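Side-chain contacts in MAGE domain-containing protein (Xenopus laevis, PDB 7DG2), which belongs with Nse1 and Nse4 to a subcomplex of the Smc5/6 machine, where it is probably the Nse3 subunit and likely takes part in DNA binding: residues Glu68-Thr71 with Lys72-Ile75; Leu101-Val104 with Ile105-Ile109. All coordinates share one frame; numbering follows the deposited sequence.

Contact 1. Residues Glu68-Thr71 with Lys72-Ile75; sequences EIDT and KSHI
Asp70 and Ser73 meet where one carboxylate oxygen closes the hairpin turn. Asp70 OD1 takes a nearly straight bond from Ser73 N at 2.6 Å and weaker ones from Lys72 N and Ser73 OG, three donors on one oxygen. Aspartate suits the place: its short chain, with CG anti to the backbone N (chi1 -175°), leans on toward the residues that follow and meets their N-H groups.

His74 ND1 donates to Glu68 OE2 over 2.7 Å; the oxygen lies close to the ring plane and is met on its syn side, though well out of the carboxylate plane, the two groups turned 38° apart. Thr71 O sits over one face of the ring, 3.0 Å from His74 CE1. A leucine in place of His74 would probably leave Glu68 OE2 without this donor and its carboxylate freer to turn.

Ile75 N bonds Asp70 O weakly in the antiparallel hydrogen-bonded pair Asp70-Ile75, but Ile75 O takes Ile69 N at 2.9 Å: Ile69 and Asp70 together face Ile75, the pattern of a classic beta bulge, leaving Asp70 N buried without a partner. Apolar contact is mainly between the isoleucines, Ile75 CG1 lying 3.6 Å from Ile69 CG1 and also touching Asp70 CB.

This hairpin of strands 64-70 and 75-80 is consistent with the wing of a winged-helix unit, as in MAGE domains. Ile69 packs on helix 175-180, whose Gln175 bonds Asp70 OD2.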
loop_
_atom_site.group_PDB
_atom_site.type_symbol
_atom_site.label_atom_id
_atom_site.label_comp_id
_atom_site.label_asym_id
_atom_site.label_seq_id
_atom_site.Cartn_x
_atom_site.Cartn_y
_atom_site.Cartn_z
ATOM N N GLU B 68 5.871 16.497 -13.359
ATOM C CA GLU B 68 5.011 17.655 -13.146
ATOM C C GLU B 68 3.770 17.492 -14.016
ATOM O O GLU B 68 3.888 17.319 -15.233
ATOM C CB GLU B 68 5.769 18.939 -13.497
ATOM C CG GLU B 68 5.047 20.224 -13.157
ATOM C CD GLU B 68 5.889 21.454 -13.462
ATOM O OE1 GLU B 68 6.288 21.631 -14.638
ATOM O OE2 GLU B 68 6.161 22.236 -12.525
ATOM N N ILE B 69 2.583 17.529 -13.405
ATOM C CA ILE B 69 1.354 17.360 -14.180
ATOM C C ILE B 69 0.615 18.670 -14.410
ATOM O O ILE B 69 -0.315 18.703 -15.234
ATOM C CB ILE B 69 0.400 16.340 -13.531
ATOM C CG1 ILE B 69 -0.090 16.844 -12.177
ATOM C CG2 ILE B 69 1.094 14.979 -13.419
ATOM C CD1 ILE B 69 -1.208 16.017 -11.606
ATOM N N ASP B 70 0.974 19.737 -13.706
ATOM C CA ASP B 70 0.458 21.071 -13.989
ATOM C C ASP B 70 1.634 22.032 -13.977
ATOM O O ASP B 70 2.282 22.204 -12.937
ATOM C CB ASP B 70 -0.608 21.487 -12.970
ATOM C CG ASP B 70 -1.252 22.829 -13.311
ATOM O OD1 ASP B 70 -0.577 23.869 -13.177
ATOM O OD2 ASP B 70 -2.425 22.833 -13.746
ATOM N N THR B 71 1.925 22.636 -15.138
ATOM C CA THR B 71 3.083 23.521 -15.245
ATOM C C THR B 71 2.847 24.859 -14.554
ATOM O O THR B 71 3.807 25.506 -14.123
ATOM C CB THR B 71 3.457 23.765 -16.714
ATOM O OG1 THR B 71 3.137 25.115 -17.066
ATOM C CG2 THR B 71 2.710 22.837 -17.640
ATOM N N LYS B 72 1.593 25.292 -14.436
ATOM C CA LYS B 72 1.314 26.600 -13.853
ATOM C C LYS B 72 1.370 26.567 -12.328
ATOM O O LYS B 72 1.910 27.488 -11.706
ATOM C CB LYS B 72 -0.050 27.107 -14.330
ATOM C CG LYS B 72 -0.547 28.346 -13.598
ATOM C CD LYS B 72 -1.845 28.881 -14.194
ATOM C CE LYS B 72 -2.310 30.136 -13.463
ATOM N NZ LYS B 72 -3.461 30.781 -14.146
ATOM N N SER B 73 0.808 25.530 -11.708
ATOM C CA SER B 73 0.826 25.398 -10.256
ATOM C C SER B 73 1.986 24.548 -9.753
ATOM O O SER B 73 2.152 24.414 -8.532
ATOM C CB SER B 73 -0.498 24.808 -9.751
ATOM O OG SER B 73 -0.725 23.487 -10.238
ATOM N N HIS B 74 2.777 23.975 -10.660
ATOM C CA HIS B 74 3.912 23.115 -10.330
ATOM C C HIS B 74 3.518 22.070 -9.290
ATOM O O HIS B 74 3.959 22.098 -8.145
ATOM C CB HIS B 74 5.100 23.938 -9.831
ATOM C CG HIS B 74 5.483 25.051 -10.753
ATOM N ND1 HIS B 74 6.117 24.835 -11.956
ATOM C CD2 HIS B 74 5.310 26.391 -10.649
ATOM C CE1 HIS B 74 6.321 25.998 -12.554
ATOM N NE2 HIS B 74 5.843 26.956 -11.779
ATOM N N ILE B 75 2.661 21.151 -9.716
ATOM C CA ILE B 75 2.264 20.027 -8.877
ATOM C C ILE B 75 2.829 18.744 -9.477
ATOM O O ILE B 75 2.844 18.554 -10.704
ATOM C CB ILE B 75 0.734 19.947 -8.674
ATOM C CG1 ILE B 75 0.002 19.695 -9.985
ATOM C CG2 ILE B 75 0.225 21.242 -8.024
ATOM C CD1 ILE B 75 -1.467 19.312 -9.801
#

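Contact 2. Residues Leu101-Val104 with Ile105-Ile109; sequences LLMV and ILSLI
Leu102 and Leu106 stand one helical turn apart, and the backbone between them is regular: Leu106 N donates to Leu102 O at 2.8 Å with an N-H...O angle of 174°. Equivalent i to i+4 bonds run from Ile105 N to Leu101 O and from Leu108 N to Val104 O, so residues 101-109 form one unbroken run of helix 94-111.

The rung at Met103 is different. Its carbonyl oxygen accepts Ser107 N at 2.9 Å and also Ser107 OG at 2.7 Å, the two donors arriving from opposite faces of the carbonyl plane. The hydroxyl is brought there by a chi1 of -68°, which sets OG beside its own backbone N and aims it back down the helix. Serine fits because its hydroxyl is short enough to bond within its own helix.

Two leucine-led pairs lie along the helix surface. Leu106 CD1 comes to 3.8 Å from Leu102 CG, the two branched chains crossing at a slant, while Leu101 CD1 and Ile105 CD1 meet more loosely at 4.1 Å. Leu101 and Ile105 look onto helices 118-127 and 142-152; Leu102 reaches Phe150 and Tyr155. Met103, Leu106 and Ser107 pack on Tyr61, Phe62 and Phe12 of the Nse4 chain, and Val104 on its Leu16.

Aliphatic side chains of this kind suit a buried helix that has neighbours on several sides, including a partner subunit. The lone hydroxyl among them can be buried at little cost, since its proton is given to Met103 O and the small side chain lets Phe189 and Val190 of helix 183-193 and Phe12 of the Nse4 chain pack close by.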
loop_
_atom_site.group_PDB
_atom_site.type_symbol
_atom_site.label_atom_id
_atom_site.label_comp_id
_atom_site.label_asym_id
_atom_site.label_seq_id
_atom_site.Cartn_x
_atom_site.Cartn_y
_atom_site.Cartn_z
ATOM N N LEU B 101 -12.198 -0.207 -12.652
ATOM C CA LEU B 101 -13.309 0.710 -12.904
ATOM C C LEU B 101 -12.830 1.953 -13.640
ATOM O O LEU B 101 -13.442 2.384 -14.625
ATOM C CB LEU B 101 -13.997 1.089 -11.593
ATOM C CG LEU B 101 -15.050 2.189 -11.721
ATOM C CD1 LEU B 101 -16.158 1.765 -12.666
ATOM C CD2 LEU B 101 -15.628 2.548 -10.358
ATOM N N LEU B 102 -11.720 2.537 -13.187
ATOM C CA LEU B 102 -11.216 3.736 -13.844
ATOM C C LEU B 102 -10.896 3.469 -15.304
ATOM O O LEU B 102 -11.190 4.298 -16.176
ATOM C CB LEU B 102 -9.979 4.261 -13.114
ATOM C CG LEU B 102 -9.249 5.395 -13.844
ATOM C CD1 LEU B 102 -10.111 6.649 -13.884
ATOM C CD2 LEU B 102 -7.936 5.664 -13.136
ATOM N N MET B 103 -10.298 2.312 -15.600
ATOM C CA MET B 103 -9.915 2.037 -16.981
ATOM C C MET B 103 -11.139 1.950 -17.888
ATOM O O MET B 103 -11.102 2.381 -19.049
ATOM C CB MET B 103 -9.111 0.739 -17.048
ATOM C CG MET B 103 -8.809 0.273 -18.467
ATOM S SD MET B 103 -7.730 1.402 -19.370
ATOM C CE MET B 103 -6.150 0.538 -19.233
ATOM N N VAL B 104 -12.231 1.396 -17.373
ATOM C CA VAL B 104 -13.465 1.320 -18.152
ATOM C C VAL B 104 -13.982 2.722 -18.458
ATOM O O VAL B 104 -14.427 3.007 -19.578
ATOM C CB VAL B 104 -14.501 0.477 -17.388
ATOM C CG1 VAL B 104 -15.874 0.606 -18.023
ATOM C CG2 VAL B 104 -14.060 -0.972 -17.347
ATOM N N ILE B 105 -13.903 3.623 -17.476
ATOM C CA ILE B 105 -14.346 5.003 -17.675
ATOM C C ILE B 105 -13.419 5.734 -18.644
ATOM O O ILE B 105 -13.873 6.430 -19.564
ATOM C CB ILE B 105 -14.441 5.731 -16.318
ATOM C CG1 ILE B 105 -15.517 5.088 -15.444
ATOM C CG2 ILE B 105 -14.720 7.215 -16.514
ATOM C CD1 ILE B 105 -15.514 5.626 -14.008
ATOM N N LEU B 106 -12.101 5.600 -18.453
ATOM C CA LEU B 106 -11.168 6.222 -19.393
ATOM C C LEU B 106 -11.402 5.713 -20.809
ATOM O O LEU B 106 -11.239 6.458 -21.782
ATOM C CB LEU B 106 -9.718 5.940 -18.980
ATOM C CG LEU B 106 -9.220 6.578 -17.672
ATOM C CD1 LEU B 106 -7.818 6.065 -17.346
ATOM C CD2 LEU B 106 -9.195 8.091 -17.783
ATOM N N SER B 107 -11.740 4.430 -20.935
ATOM C CA SER B 107 -11.980 3.836 -22.244
ATOM C C SER B 107 -13.145 4.516 -22.944
ATOM O O SER B 107 -13.033 4.907 -24.111
ATOM C CB SER B 107 -12.244 2.335 -22.110
ATOM O OG SER B 107 -11.076 1.638 -21.685
ATOM N N LEU B 108 -14.271 4.672 -22.243
ATOM C CA LEU B 108 -15.438 5.298 -22.861
ATOM C C LEU B 108 -15.115 6.719 -23.299
ATOM O O LEU B 108 -15.421 7.124 -24.428
ATOM C CB LEU B 108 -16.624 5.281 -21.892
ATOM C CG LEU B 108 -17.903 5.910 -22.475
ATOM C CD1 LEU B 108 -18.391 5.091 -23.652
ATOM C CD2 LEU B 108 -19.008 6.065 -21.421
ATOM N N ILE B 109 -14.461 7.479 -22.425
ATOM C CA ILE B 109 -14.131 8.865 -22.736
ATOM C C ILE B 109 -13.278 8.939 -23.992
ATOM O O ILE B 109 -13.588 9.673 -24.935
ATOM C CB ILE B 109 -13.422 9.520 -21.539
ATOM C CG1 ILE B 109 -14.354 9.610 -20.331
ATOM C CG2 ILE B 109 -12.842 10.880 -21.943
ATOM C CD1 ILE B 109 -13.623 10.031 -19.060
#

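How the contacts relate
Contact 1 comes before contact 2 along the chain, and both fall within the MAGE homology range. Their centres are 24 Å apart on opposite sides of the chain's centre, and their nearest atoms, about 12 Å apart, do not touch. The turn at 68-75 is partly exposed and held largely by polar groups, whereas helix segment 101-109 is buried among apolar side chains. The Nse4 chain packs on contact 2, while no other chain of the assembly reaches contact 1. Trp173 of strand 169-173 bonds Leu106 O in contact 2, and Gln175 of helix 175-180 bonds Asp70 OD2 in contact 1, so residues two positions apart tie one region of chain to each contact.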